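Local coordinates for protein 6-aminohexanoate-cyclic-dimer hydrolase (Arthrobacter sp., PDB 3A2Q) that hydrolyses one amide bond of the cyclic dimer of 6-aminohexanoate, a by-product of nylon-6 manufacture, to give the linear dimer, at residues 9-14 and 219-224; 85-90 and 325-330; 200-205 and 321-326. The protein carries 1 engineered substitution. All coordinates share one frame; numbering follows the deposited sequence.

The three contacts illustrate how the chemistry of a helix contact follows its place in the fold. Interaction 1 stands alone, about 19 Å at the nearest atoms from interaction 3 and across the centre of the chain from it. There a helix start is held by carboxylates and an arginine at a partly buried site. Interactions 2 and 3 both use helix 308-331, with centres about 11 Å apart, and share E325 and R326 in their ranges. Interaction 2 is buried and has no direct hydrogen bond between its segments, relying on methionine and isoleucine packing and on two waters. Interaction 3, partly buried, returns to charge and hydrogen bonding beside the ligand pocket.

Interaction 1. Residues 9-14 and 219-224; sequences DATAQA and VRDIAA
D221 reaches across to the first turn of helix 10-19 and presents its carboxylate to two backbone N-H groups and a hydroxyl. Its OD2 accepts from A10 N at 2.6 Å, a short bond using the syn lone pair, while OD1 takes T11 N at 3.0 Å. The T11 hydroxyl adds a third bond, OG1 to D221 OD1 at 2.8 Å, so that one oxygen carries two donors and the carboxylate is fixed in rotation. Beside it, R220 grips D9 side-on. R220 NE meets D9 OD2 at 2.9 Å and R220 NH2 meets D9 OD1 at 3.3 Å, with the guanidinium and carboxylate planes 43° apart. The R220 chain runs extended from CG to NE, which carries the guanidinium under T11, whose CG2 lies over the centre of one face, 3.6 Å from R220 CZ.

In the next shell D9 is itself the N-cap, its OD1 accepting from A12 N at 2.7 Å; CG sits between the backbone N and the carbonyl carbon (chi1 63°), which turns the carboxylate back over the helix start. S218, just before helix 219-229, bonds D9 OD2 and the backbone N of D221 through its OG, linking D9 to the start of that helix. The starts of helices 10-19 and 219-229 thus meet here, their short axes 80° apart.

The N-H groups of A10, T11 and A12 are all met by carboxylate oxygens. D9 OD2 and D221 OD1 approach to 3.9 Å, a like-charge pair whose cost is probably offset by R220 and by the positive end of the helix dipole, consistent with both acids being ionised.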
loop_
_atom_site.group_PDB
_atom_site.type_symbol
_atom_site.label_atom_id
_atom_site.label_comp_id
_atom_site.label_asym_id
_atom_site.label_seq_id
_atom_site.Cartn_x
_atom_site.Cartn_y
_atom_site.Cartn_z
ATOM N N ASP A 9 -12.746 -7.610 -12.347
ATOM C CA ASP A 9 -12.279 -7.519 -10.965
ATOM C C ASP A 9 -12.488 -8.841 -10.234
ATOM O O ASP A 9 -13.011 -9.796 -10.806
ATOM C CB ASP A 9 -12.958 -6.361 -10.210
ATOM C CG ASP A 9 -14.457 -6.523 -10.084
ATOM O OD1 ASP A 9 -14.962 -7.656 -10.232
ATOM O OD2 ASP A 9 -15.132 -5.505 -9.815
ATOM N N ALA A 10 -12.070 -8.904 -8.973
ATOM C CA ALA A 10 -12.196 -10.128 -8.188
ATOM C C ALA A 10 -13.638 -10.598 -8.031
ATOM O O ALA A 10 -13.914 -11.796 -8.094
ATOM C CB ALA A 10 -11.556 -9.938 -6.817
ATOM N N THR A 11 -14.553 -9.657 -7.824
ATOM C CA THR A 11 -15.957 -9.996 -7.657
ATOM C C THR A 11 -16.515 -10.656 -8.918
ATOM O O THR A 11 -17.215 -11.666 -8.840
ATOM C CB THR A 11 -16.795 -8.745 -7.333
ATOM O OG1 THR A 11 -16.317 -8.158 -6.114
ATOM C CG2 THR A 11 -18.262 -9.114 -7.170
ATOM N N ALA A 12 -16.200 -10.087 -10.078
ATOM C CA ALA A 12 -16.678 -10.635 -11.342
ATOM C C ALA A 12 -16.019 -11.977 -11.647
ATOM O O ALA A 12 -16.661 -12.881 -12.178
ATOM C CB ALA A 12 -16.420 -9.650 -12.476
ATOM N N GLN A 13 -14.740 -12.107 -11.312
ATOM C CA GLN A 13 -14.023 -13.356 -11.552
ATOM C C GLN A 13 -14.550 -14.477 -10.673
ATOM O O GLN A 13 -14.568 -15.638 -11.080
ATOM C CB GLN A 13 -12.531 -13.179 -11.294
ATOM C CG GLN A 13 -11.811 -12.415 -12.378
ATOM C CD GLN A 13 -10.321 -12.393 -12.161
ATOM O OE1 GLN A 13 -9.730 -13.398 -11.774
ATOM N NE2 GLN A 13 -9.700 -11.247 -12.418
ATOM N N ALA A 14 -14.968 -14.124 -9.462
ATOM C CA ALA A 14 -15.505 -15.104 -8.531
ATOM C C ALA A 14 -16.848 -15.600 -9.050
ATOM O O ALA A 14 -17.164 -16.784 -8.950
ATOM C CB ALA A 14 -15.671 -14.481 -7.152
ATOM N N VAL A 219 -13.854 -0.406 -6.433
ATOM C CA VAL A 219 -14.132 -0.063 -5.048
ATOM C C VAL A 219 -14.859 -1.206 -4.338
ATOM O O VAL A 219 -14.669 -1.422 -3.137
ATOM C CB VAL A 219 -14.962 1.236 -4.955
ATOM C CG1 VAL A 219 -15.262 1.568 -3.495
ATOM C CG2 VAL A 219 -14.189 2.386 -5.599
ATOM N N ARG A 220 -15.670 -1.962 -5.075
ATOM C CA ARG A 220 -16.391 -3.058 -4.444
ATOM C C ARG A 220 -15.431 -4.160 -4.010
ATOM O O ARG A 220 -15.659 -4.828 -3.001
ATOM C CB ARG A 220 -17.477 -3.608 -5.376
ATOM C CG ARG A 220 -16.981 -4.338 -6.612
ATOM C CD ARG A 220 -18.169 -4.812 -7.444
ATOM N NE ARG A 220 -17.770 -5.663 -8.559
ATOM C CZ ARG A 220 -18.627 -6.252 -9.392
ATOM N NH1 ARG A 220 -19.932 -6.077 -9.234
ATOM N NH2 ARG A 220 -18.179 -7.023 -10.374
ATOM N N ASP A 221 -14.351 -4.346 -4.764
ATOM C CA ASP A 221 -13.358 -5.358 -4.418
ATOM C C ASP A 221 -12.688 -5.001 -3.088
ATOM O O ASP A 221 -12.404 -5.877 -2.276
ATOM C CB ASP A 221 -12.291 -5.462 -5.508
ATOM C CG ASP A 221 -12.608 -6.529 -6.546
ATOM O OD1 ASP A 221 -13.737 -7.064 -6.547
ATOM O OD2 ASP A 221 -11.720 -6.825 -7.372
ATOM N N ILE A 222 -12.427 -3.714 -2.875
ATOM C CA ILE A 222 -11.800 -3.266 -1.633
ATOM C C ILE A 222 -12.748 -3.520 -0.463
ATOM O O ILE A 222 -12.344 -4.037 0.576
ATOM C CB ILE A 222 -11.439 -1.758 -1.698
ATOM C CG1 ILE A 222 -10.342 -1.534 -2.745
ATOM C CG2 ILE A 222 -10.967 -1.262 -0.334
ATOM C CD1 ILE A 222 -9.024 -2.223 -2.415
ATOM N N ALA A 223 -14.012 -3.163 -0.641
ATOM C CA ALA A 223 -15.006 -3.366 0.407
ATOM C C ALA A 223 -15.097 -4.844 0.792
ATOM O O ALA A 223 -15.133 -5.184 1.972
ATOM C CB ALA A 223 -16.363 -2.858 -0.056
ATOM N N ALA A 224 -15.123 -5.721 -0.204
ATOM C CA ALA A 224 -15.203 -7.155 0.053
ATOM C C ALA A 224 -13.957 -7.675 0.774
ATOM O O ALA A 224 -14.050 -8.523 1.663
ATOM C CB ALA A 224 -15.411 -7.912 -1.257
#

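Interaction 2. Residues 85-90 and 325-330; sequences SSIKGM and ERNGEL
M90 and N327 make the close-packed half of this contact. The methionine leaves the backbone with CG anti to the carbonyl carbon and then bends at both later torsions (chi2 -60°, chi3 -67°), which lays its sulfur against helix 308-331. M90 SD comes 3.5 Å from the backbone O of N327, and M90 CE lies equally near the amide OD1 of N327, the two side chains crossing at about a right angle. M90 CE also reaches the CB of L330 at 4.3 Å, one turn further along. From another direction I87 pushes its CD1 to 3.6 Å from ND2 of N327, packing a second hydrocarbon against the amide. Shortening M90 to an alanine removes both sulfur and methyl, which would probably leave a gap between helix 88-93 and N327 and L330, with the N327 amide oxygen losing the methyl packed on it.

The polar half is looser and runs through water. S85 OG and N327 OD1 stand 4.4 Å apart, bridged by two waters. The first accepts from N327 ND2 at 3.0 Å and also bonds S85 OG; the second bonds S85 OG and probably donates to N327 OD1 at 3.1 Å, though it has more acceptors near than protons. N327 ND2 also bonds the backbone O of E323, one turn back, which helps to fix the amide.

The contact joins the loop leading into helix 88-93 to the last turns of helix 308-331. The S85 side chain lies about 8 Å from that of K72, a charge-relay residue by similarity, placing this loop near the catalytic centre. S85 N bonds D73 OD2, just beyond strand 68-72, S86 OG bonds T120 O after strand 113-118, and L330 packs on Y95 past helix 88-93.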
loop_
_atom_site.group_PDB
_atom_site.type_symbol
_atom_site.label_atom_id
_atom_site.label_comp_id
_atom_site.label_asym_id
_atom_site.label_seq_id
_atom_site.Cartn_x
_atom_site.Cartn_y
_atom_site.Cartn_z
ATOM N N SER A 85 12.152 -10.514 2.293
ATOM C CA SER A 85 11.986 -9.129 2.722
ATOM C C SER A 85 12.986 -8.304 1.922
ATOM O O SER A 85 13.369 -7.202 2.318
ATOM C CB SER A 85 12.273 -8.977 4.216
ATOM O OG SER A 85 11.269 -9.601 4.991
ATOM N N SER A 86 13.401 -8.867 0.790
ATOM C CA SER A 86 14.371 -8.248 -0.106
ATOM C C SER A 86 15.711 -7.930 0.539
ATOM O O SER A 86 16.363 -6.938 0.206
ATOM C CB SER A 86 13.780 -7.000 -0.762
ATOM O OG SER A 86 12.857 -7.382 -1.769
ATOM N N ILE A 87 16.115 -8.784 1.472
ATOM C CA ILE A 87 17.404 -8.638 2.137
ATOM C C ILE A 87 18.328 -9.638 1.442
ATOM O O ILE A 87 18.031 -10.831 1.394
ATOM C CB ILE A 87 17.324 -8.986 3.638
ATOM C CG1 ILE A 87 16.330 -8.054 4.337
ATOM C CG2 ILE A 87 18.703 -8.847 4.273
ATOM C CD1 ILE A 87 16.127 -8.354 5.816
ATOM N N LYS A 88 19.430 -9.148 0.883
ATOM C CA LYS A 88 20.376 -10.012 0.182
ATOM C C LYS A 88 20.747 -11.213 1.050
ATOM O O LYS A 88 20.573 -12.361 0.644
ATOM C CB LYS A 88 21.633 -9.218 -0.186
ATOM C CG LYS A 88 22.650 -9.984 -1.016
ATOM C CD LYS A 88 23.821 -9.087 -1.397
ATOM C CE LYS A 88 24.862 -9.836 -2.216
ATOM N NZ LYS A 88 25.483 -10.949 -1.447
ATOM N N GLY A 89 21.240 -10.936 2.253
ATOM C CA GLY A 89 21.626 -12.000 3.164
ATOM C C GLY A 89 20.532 -13.016 3.438
ATOM O O GLY A 89 20.821 -14.168 3.758
ATOM N N MET A 90 19.272 -12.601 3.321
ATOM C CA MET A 90 18.154 -13.508 3.564
ATOM C C MET A 90 17.784 -14.313 2.325
ATOM O O MET A 90 17.380 -15.467 2.428
ATOM C CB MET A 90 16.923 -12.734 4.047
ATOM C CG MET A 90 17.060 -12.133 5.435
ATOM S SD MET A 90 17.365 -13.378 6.709
ATOM C CE MET A 90 15.816 -14.241 6.697
ATOM N N GLU A 325 18.118 -7.379 13.010
ATOM C CA GLU A 325 18.404 -8.307 14.092
ATOM C C GLU A 325 17.421 -9.476 14.076
ATOM O O GLU A 325 17.814 -10.630 14.215
ATOM C CB GLU A 325 18.342 -7.562 15.432
ATOM C CG GLU A 325 18.219 -8.453 16.655
ATOM C CD GLU A 325 18.403 -7.680 17.944
ATOM O OE1 GLU A 325 17.897 -6.539 18.031
ATOM O OE2 GLU A 325 19.051 -8.214 18.871
ATOM N N ARG A 326 16.141 -9.176 13.893
ATOM C CA ARG A 326 15.115 -10.212 13.866
ATOM C C ARG A 326 15.321 -11.203 12.726
ATOM O O ARG A 326 15.132 -12.411 12.893
ATOM C CB ARG A 326 13.722 -9.582 13.742
ATOM C CG ARG A 326 12.590 -10.583 13.927
ATOM C CD ARG A 326 11.210 -9.954 13.732
ATOM N NE ARG A 326 10.939 -9.633 12.335
ATOM C CZ ARG A 326 10.636 -10.519 11.396
ATOM N NH1 ARG A 326 10.554 -11.804 11.685
ATOM N NH2 ARG A 326 10.414 -10.105 10.162
ATOM N N ASN A 327 15.686 -10.691 11.558
ATOM C CA ASN A 327 15.911 -11.558 10.413
ATOM C C ASN A 327 17.158 -12.411 10.633
ATOM O O ASN A 327 17.207 -13.567 10.226
ATOM C CB ASN A 327 16.015 -10.724 9.131
ATOM C CG ASN A 327 14.658 -10.475 8.497
ATOM O OD1 ASN A 327 14.099 -11.353 7.841
ATOM N ND2 ASN A 327 14.114 -9.282 8.708
ATOM N N GLY A 328 18.153 -11.840 11.301
ATOM C CA GLY A 328 19.364 -12.585 11.584
ATOM C C GLY A 328 19.022 -13.809 12.415
ATOM O O GLY A 328 19.504 -14.911 12.147
ATOM N N GLU A 329 18.176 -13.617 13.423
ATOM C CA GLU A 329 17.770 -14.717 14.289
ATOM C C GLU A 329 17.030 -15.800 13.520
ATOM O O GLU A 329 17.150 -16.982 13.835
ATOM C CB GLU A 329 16.879 -14.212 15.423
ATOM C CG GLU A 329 17.567 -13.273 16.392
ATOM C CD GLU A 329 16.676 -12.912 17.563
ATOM O OE1 GLU A 329 16.265 -13.835 18.298
ATOM O OE2 GLU A 329 16.381 -11.710 17.747
ATOM N N LEU A 330 16.266 -15.396 12.512
ATOM C CA LEU A 330 15.509 -16.348 11.706
ATOM C C LEU A 330 16.398 -17.383 11.030
ATOM O O LEU A 330 16.005 -18.537 10.870
ATOM C CB LEU A 330 14.696 -15.619 10.636
ATOM C CG LEU A 330 13.518 -14.772 11.113
ATOM C CD1 LEU A 330 12.847 -14.128 9.915
ATOM C CD2 LEU A 330 12.529 -15.646 11.865
HETATM O O HOH W 1 11.462 -8.492 7.673
HETATM O O HOH W 2 12.561 -12.324 5.325
#

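Interaction 3. Residues 200-205 and 321-326; sequences VTDSDN and AREIER
Where the backbone of 202-205, with positive phi throughout, coils in the left-handed sense beside the right-handed helix 308-331, the CA atoms of D202 and E323 come to 6.0 Å. A bond from N205 N to T201 O closes this turn, and the N-H of D202 points at the helix, making a weak hydrogen bond to E323 OE1 at 3.3 Å.

E323 sends its CG anti to the backbone N (chi1 -167°) and bends at the next torsion, which brings its carboxylate between the turn and R326. R326, one turn on, grips it side-on with two nitrogens on a single oxygen: R326 NH2 to E323 OE2 at 2.6 Å, nearly along the C-O axis, and R326 NE to the same oxygen from above the carboxylate plane. T201 covers one face of this guanidinium, its CG2 offset toward the rim and 3.7 Å from NE of R326. The T201 hydroxyl turns instead to its neighbour, OG1 donating to OD2 of D202. The other oxygen of D202, OD1, lies 3.8 Å from E323 OE1, a like-charge approach that the salt bridge to R326 probably eases. One residue before E323, R322 NH1 donates to S203 OG at 3.0 Å, and the serine oxygen lies in the guanidinium plane.

The D202 side chain comes to about 4 Å from a bound 6-aminohexanoic acid and about 9 Å from the side chains of K72 and S150, the charge-relay residues expected by similarity. V206, directly after the turn, and C316 and I320, earlier on helix 308-331, line the ligand pocket. The contact therefore pins a left-handed turn to a helix at the wall of an amidase-family substrate site.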
loop_
_atom_site.group_PDB
_atom_site.type_symbol
_atom_site.label_atom_id
_atom_site.label_comp_id
_atom_site.label_asym_id
_atom_site.label_seq_id
_atom_site.Cartn_x
_atom_site.Cartn_y
_atom_site.Cartn_z
ATOM N N VAL A 200 5.018 -9.838 15.530
ATOM C CA VAL A 200 5.087 -8.452 15.965
ATOM C C VAL A 200 6.380 -7.953 15.328
ATOM O O VAL A 200 7.472 -8.204 15.837
ATOM C CB VAL A 200 5.195 -8.328 17.503
ATOM C CG1 VAL A 200 5.323 -6.862 17.897
ATOM C CG2 VAL A 200 3.974 -8.947 18.159
ATOM N N THR A 201 6.256 -7.253 14.209
ATOM C CA THR A 201 7.429 -6.769 13.501
ATOM C C THR A 201 7.543 -5.257 13.431
ATOM O O THR A 201 6.586 -4.531 13.706
ATOM C CB THR A 201 7.451 -7.321 12.053
ATOM O OG1 THR A 201 6.327 -6.811 11.322
ATOM C CG2 THR A 201 7.376 -8.837 12.063
ATOM N N ASP A 202 8.739 -4.798 13.070
ATOM C CA ASP A 202 9.028 -3.380 12.900
ATOM C C ASP A 202 8.845 -2.505 14.135
ATOM O O ASP A 202 8.560 -1.316 14.007
ATOM C CB ASP A 202 8.169 -2.829 11.757
ATOM C CG ASP A 202 8.301 -3.643 10.490
ATOM O OD1 ASP A 202 9.410 -3.677 9.917
ATOM O OD2 ASP A 202 7.296 -4.256 10.069
ATOM N N SER A 203 9.023 -3.084 15.321
ATOM C CA SER A 203 8.871 -2.351 16.574
ATOM C C SER A 203 7.435 -1.850 16.723
ATOM O O SER A 203 7.148 -0.650 16.637
ATOM C CB SER A 203 9.864 -1.187 16.638
ATOM O OG SER A 203 11.197 -1.675 16.722
ATOM N N ASP A 204 6.538 -2.804 16.950
ATOM C CA ASP A 204 5.122 -2.530 17.103
ATOM C C ASP A 204 4.608 -1.846 15.834
ATOM O O ASP A 204 3.888 -0.848 15.889
ATOM C CB ASP A 204 4.893 -1.657 18.338
ATOM C CG ASP A 204 3.508 -1.845 18.931
ATOM O OD1 ASP A 204 2.826 -2.815 18.542
ATOM O OD2 ASP A 204 3.109 -1.030 19.784
ATOM N N ASN A 205 4.992 -2.403 14.687
ATOM C CA ASN A 205 4.590 -1.874 13.384
ATOM C C ASN A 205 4.864 -0.381 13.270
ATOM O O ASN A 205 3.982 0.410 12.921
ATOM C CB ASN A 205 3.110 -2.163 13.124
ATOM C CG ASN A 205 2.817 -3.649 13.058
ATOM O OD1 ASN A 205 2.335 -4.246 14.020
ATOM N ND2 ASN A 205 3.126 -4.256 11.924
ATOM N N ALA A 321 16.834 -1.263 12.323
ATOM C CA ALA A 321 17.949 -1.836 13.065
ATOM C C ALA A 321 17.528 -3.123 13.762
ATOM O O ALA A 321 18.227 -4.133 13.698
ATOM C CB ALA A 321 18.458 -0.835 14.092
ATOM N N ARG A 322 16.380 -3.088 14.430
ATOM C CA ARG A 322 15.892 -4.265 15.137
ATOM C C ARG A 322 15.352 -5.316 14.179
ATOM O O ARG A 322 15.321 -6.503 14.503
ATOM C CB ARG A 322 14.815 -3.863 16.156
ATOM C CG ARG A 322 15.335 -2.980 17.283
ATOM C CD ARG A 322 14.307 -2.827 18.402
ATOM N NE ARG A 322 13.997 -4.114 19.018
ATOM C CZ ARG A 322 12.797 -4.688 18.990
ATOM N NH1 ARG A 322 11.783 -4.089 18.381
ATOM N NH2 ARG A 322 12.612 -5.866 19.567
ATOM N N GLU A 323 14.937 -4.884 12.994
ATOM C CA GLU A 323 14.412 -5.803 11.992
ATOM C C GLU A 323 15.572 -6.606 11.401
ATOM O O GLU A 323 15.429 -7.785 11.081
ATOM C CB GLU A 323 13.702 -5.024 10.891
ATOM C CG GLU A 323 12.860 -5.882 9.973
ATOM C CD GLU A 323 11.799 -6.674 10.720
ATOM O OE1 GLU A 323 11.438 -6.292 11.855
ATOM O OE2 GLU A 323 11.318 -7.677 10.161
ATOM N N ILE A 324 16.717 -5.951 11.254
ATOM C CA ILE A 324 17.912 -6.612 10.732
ATOM C C ILE A 324 18.278 -7.707 11.734
ATOM O O ILE A 324 18.682 -8.812 11.365
ATOM C CB ILE A 324 19.084 -5.616 10.618
ATOM C CG1 ILE A 324 18.805 -4.617 9.494
ATOM C CG2 ILE A 324 20.391 -6.374 10.375
ATOM C CD1 ILE A 324 19.851 -3.528 9.365
ATOM N N GLU A 325 18.118 -7.379 13.010
ATOM C CA GLU A 325 18.404 -8.307 14.092
ATOM C C GLU A 325 17.421 -9.476 14.076
ATOM O O GLU A 325 17.814 -10.630 14.215
ATOM C CB GLU A 325 18.342 -7.562 15.432
ATOM C CG GLU A 325 18.219 -8.453 16.655
ATOM C CD GLU A 325 18.403 -7.680 17.944
ATOM O OE1 GLU A 325 17.897 -6.539 18.031
ATOM O OE2 GLU A 325 19.051 -8.214 18.871
ATOM N N ARG A 326 16.141 -9.176 13.893
ATOM C CA ARG A 326 15.115 -10.212 13.866
ATOM C C ARG A 326 15.321 -11.203 12.726
ATOM O O ARG A 326 15.132 -12.411 12.893
ATOM C CB ARG A 326 13.722 -9.582 13.742
ATOM C CG ARG A 326 12.590 -10.583 13.927
ATOM C CD ARG A 326 11.210 -9.954 13.732
ATOM N NE ARG A 326 10.939 -9.633 12.335
ATOM C CZ ARG A 326 10.636 -10.519 11.396
ATOM N NH1 ARG A 326 10.554 -11.804 11.685
ATOM N NH2 ARG A 326 10.414 -10.105 10.162
#